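Local coordinates for glycerol dehydratase (Clostridium butyricum, PDB 1R9D), which probably dehydrates glycerol by a glycyl-radical mechanism that needs no coenzyme B12, as a lyase related to pyruvate formate lyase, at residues Ser359-Glu364 against Glu387-Ala392. Numbering follows the deposited sequence.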
loop_
_atom_site.group_PDB
_atom_site.type_symbol
_atom_site.label_atom_id
_atom_site.label_comp_id
_atom_site.label_asym_id
_atom_site.label_seq_id
_atom_site.Cartn_x
_atom_site.Cartn_y
_atom_site.Cartn_z
ATOM N N SER A 359 -17.977 33.714 -23.623
ATOM C CA SER A 359 -19.048 33.564 -22.639
ATOM C C SER A 359 -20.370 33.514 -23.399
ATOM O O SER A 359 -21.206 32.647 -23.159
ATOM C CB SER A 359 -19.097 34.759 -21.678
ATOM O OG SER A 359 -17.863 34.980 -21.019
ATOM N N TYR A 360 -20.548 34.459 -24.319
ATOM C CA TYR A 360 -21.773 34.533 -25.104
ATOM C C TYR A 360 -21.896 33.422 -26.140
ATOM O O TYR A 360 -23.001 32.981 -26.456
ATOM C CB TYR A 360 -21.881 35.905 -25.778
ATOM C CG TYR A 360 -22.190 37.027 -24.807
ATOM C CD1 TYR A 360 -21.214 37.949 -24.434
ATOM C CD2 TYR A 360 -23.461 37.143 -24.238
ATOM C CE1 TYR A 360 -21.497 38.970 -23.510
ATOM C CE2 TYR A 360 -23.756 38.152 -23.320
ATOM C CZ TYR A 360 -22.772 39.059 -22.961
ATOM O OH TYR A 360 -23.073 40.054 -22.056
ATOM N N MET A 361 -20.770 32.961 -26.673
ATOM C CA MET A 361 -20.819 31.890 -27.660
ATOM C C MET A 361 -21.257 30.587 -27.008
ATOM O O MET A 361 -21.836 29.720 -27.660
ATOM C CB MET A 361 -19.456 31.712 -28.331
ATOM C CG MET A 361 -19.060 32.890 -29.206
ATOM S SD MET A 361 -17.587 32.550 -30.185
ATOM C CE MET A 361 -16.323 33.021 -29.049
ATOM N N ALA A 362 -20.987 30.451 -25.713
ATOM C CA ALA A 362 -21.381 29.248 -24.996
ATOM C C ALA A 362 -22.898 29.238 -24.864
ATOM O O ALA A 362 -23.544 28.201 -25.037
ATOM C CB ALA A 362 -20.726 29.219 -23.613
ATOM N N LEU A 363 -23.466 30.400 -24.554
ATOM C CA LEU A 363 -24.912 30.519 -24.419
ATOM C C LEU A 363 -25.549 30.233 -25.782
ATOM O O LEU A 363 -26.576 29.565 -25.876
ATOM C CB LEU A 363 -25.282 31.929 -23.945
ATOM C CG LEU A 363 -24.757 32.350 -22.559
ATOM C CD1 LEU A 363 -25.147 33.795 -22.272
ATOM C CD2 LEU A 363 -25.332 31.436 -21.495
ATOM N N GLU A 364 -24.917 30.736 -26.837
ATOM C CA GLU A 364 -25.412 30.541 -28.194
ATOM C C GLU A 364 -25.397 29.055 -28.562
ATOM O O GLU A 364 -26.350 28.546 -29.147
ATOM C CB GLU A 364 -24.546 31.333 -29.180
ATOM C CG GLU A 364 -25.202 31.603 -30.521
ATOM C CD GLU A 364 -26.218 32.733 -30.457
ATOM O OE1 GLU A 364 -26.912 32.970 -31.469
ATOM O OE2 GLU A 364 -26.317 33.390 -29.397
ATOM N N GLU A 387 -26.718 43.092 -19.592
ATOM C CA GLU A 387 -26.879 42.382 -20.856
ATOM C C GLU A 387 -26.569 40.892 -20.728
ATOM O O GLU A 387 -27.149 40.070 -21.438
ATOM C CB GLU A 387 -25.983 43.004 -21.932
ATOM C CG GLU A 387 -24.507 43.010 -21.577
ATOM C CD GLU A 387 -24.041 44.323 -20.969
ATOM O OE1 GLU A 387 -24.799 44.940 -20.182
ATOM O OE2 GLU A 387 -22.896 44.727 -21.279
ATOM N N PHE A 388 -25.653 40.543 -19.826
ATOM C CA PHE A 388 -25.281 39.146 -19.630
ATOM C C PHE A 388 -26.414 38.382 -18.947
ATOM O O PHE A 388 -26.817 37.314 -19.399
ATOM C CB PHE A 388 -24.002 39.044 -18.791
ATOM C CG PHE A 388 -23.538 37.628 -18.557
ATOM C CD1 PHE A 388 -23.098 36.840 -19.617
ATOM C CD2 PHE A 388 -23.538 37.085 -17.275
ATOM C CE1 PHE A 388 -22.662 35.530 -19.404
ATOM C CE2 PHE A 388 -23.104 35.777 -17.049
ATOM C CZ PHE A 388 -22.665 34.997 -18.116
ATOM N N LEU A 389 -26.926 38.936 -17.851
ATOM C CA LEU A 389 -28.014 38.298 -17.134
ATOM C C LEU A 389 -29.247 38.185 -18.031
ATOM O O LEU A 389 -29.956 37.182 -17.995
ATOM C CB LEU A 389 -28.352 39.092 -15.861
ATOM C CG LEU A 389 -29.497 38.534 -15.008
ATOM C CD1 LEU A 389 -29.252 37.066 -14.693
ATOM C CD2 LEU A 389 -29.613 39.344 -13.725
ATOM N N LEU A 390 -29.502 39.209 -18.841
ATOM C CA LEU A 390 -30.659 39.177 -19.731
ATOM C C LEU A 390 -30.492 38.112 -20.809
ATOM O O LEU A 390 -31.457 37.449 -21.188
ATOM C CB LEU A 390 -30.884 40.551 -20.364
ATOM C CG LEU A 390 -31.453 41.596 -19.394
ATOM C CD1 LEU A 390 -31.530 42.958 -20.072
ATOM C CD2 LEU A 390 -32.841 41.148 -18.927
ATOM N N ARG A 391 -29.268 37.938 -21.294
ATOM C CA ARG A 391 -29.017 36.927 -22.313
ATOM C C ARG A 391 -29.227 35.547 -21.702
ATOM O O ARG A 391 -29.747 34.644 -22.352
ATOM C CB ARG A 391 -27.590 37.046 -22.854
ATOM C CG ARG A 391 -27.319 36.175 -24.080
ATOM C CD ARG A 391 -28.238 36.555 -25.240
ATOM N NE ARG A 391 -27.833 35.918 -26.493
ATOM C CZ ARG A 391 -28.513 36.010 -27.633
ATOM N NH1 ARG A 391 -29.641 36.709 -27.684
ATOM N NH2 ARG A 391 -28.057 35.416 -28.729
ATOM N N ALA A 392 -28.818 35.379 -20.447
ATOM C CA ALA A 392 -29.002 34.099 -19.773
ATOM C C ALA A 392 -30.504 33.848 -19.638
ATOM O O ALA A 392 -30.978 32.723 -19.820
ATOM C CB ALA A 392 -28.334 34.120 -18.398
HETATM O O HOH W 1 -25.316 34.679 -26.929
HETATM O O HOH W 2 -21.338 41.854 -21.377
#
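Phe388 turns an edge toward the face of Tyr360 in an offset edge-to-face pair, centroids 5.8 Å apart and planes at 80°; Phe388 CD1 comes 4.0 Å from Tyr360 CE2, and Arg391 CG lies at the edge of the Tyr360 ring, in its plane. The contact joins two nearly parallel helices, 357-369 and 386-397, linked through strand 375-380, which pairs in parallel with strand 341-344 before the first helix and strand 404-407 after the second: two successive beta-alpha-beta crossovers. Over segments 359-364 and 387-392 the axes come within 10.9 Å, their directions 12° apart, a gap spanned by long side chains. Leu363 CD1 fits 3.7 Å from Arg391 CG and lies 4.2 Å from Phe388 CE1, while Leu363 and Phe388 both rest on Val378 of the intervening strand. On the other flank, the Arg391 guanidinium meets the Glu364 carboxylate edge-on, the two groups nearly coplanar. Arg391 leaves its helix with CG opposite the backbone N (chi1 -171°) and then turns at chi2, which brings the guanidinium to the carboxylate; its NH1 forms a salt bridge with Glu394 and a hydrogen bond to Gly5 O, and Glu364 OE1 accepts from Ser7 N, tying the N-terminal segment to both helices. A water accepts from Arg391 NE and donates to Tyr360 O and Glu364 OE2; another bridges Tyr360 OH and Glu387 OE2. The direct salt bridge runs from Arg391 NH2 to the syn lone pair of Glu364 OE2, at 2.8 Å.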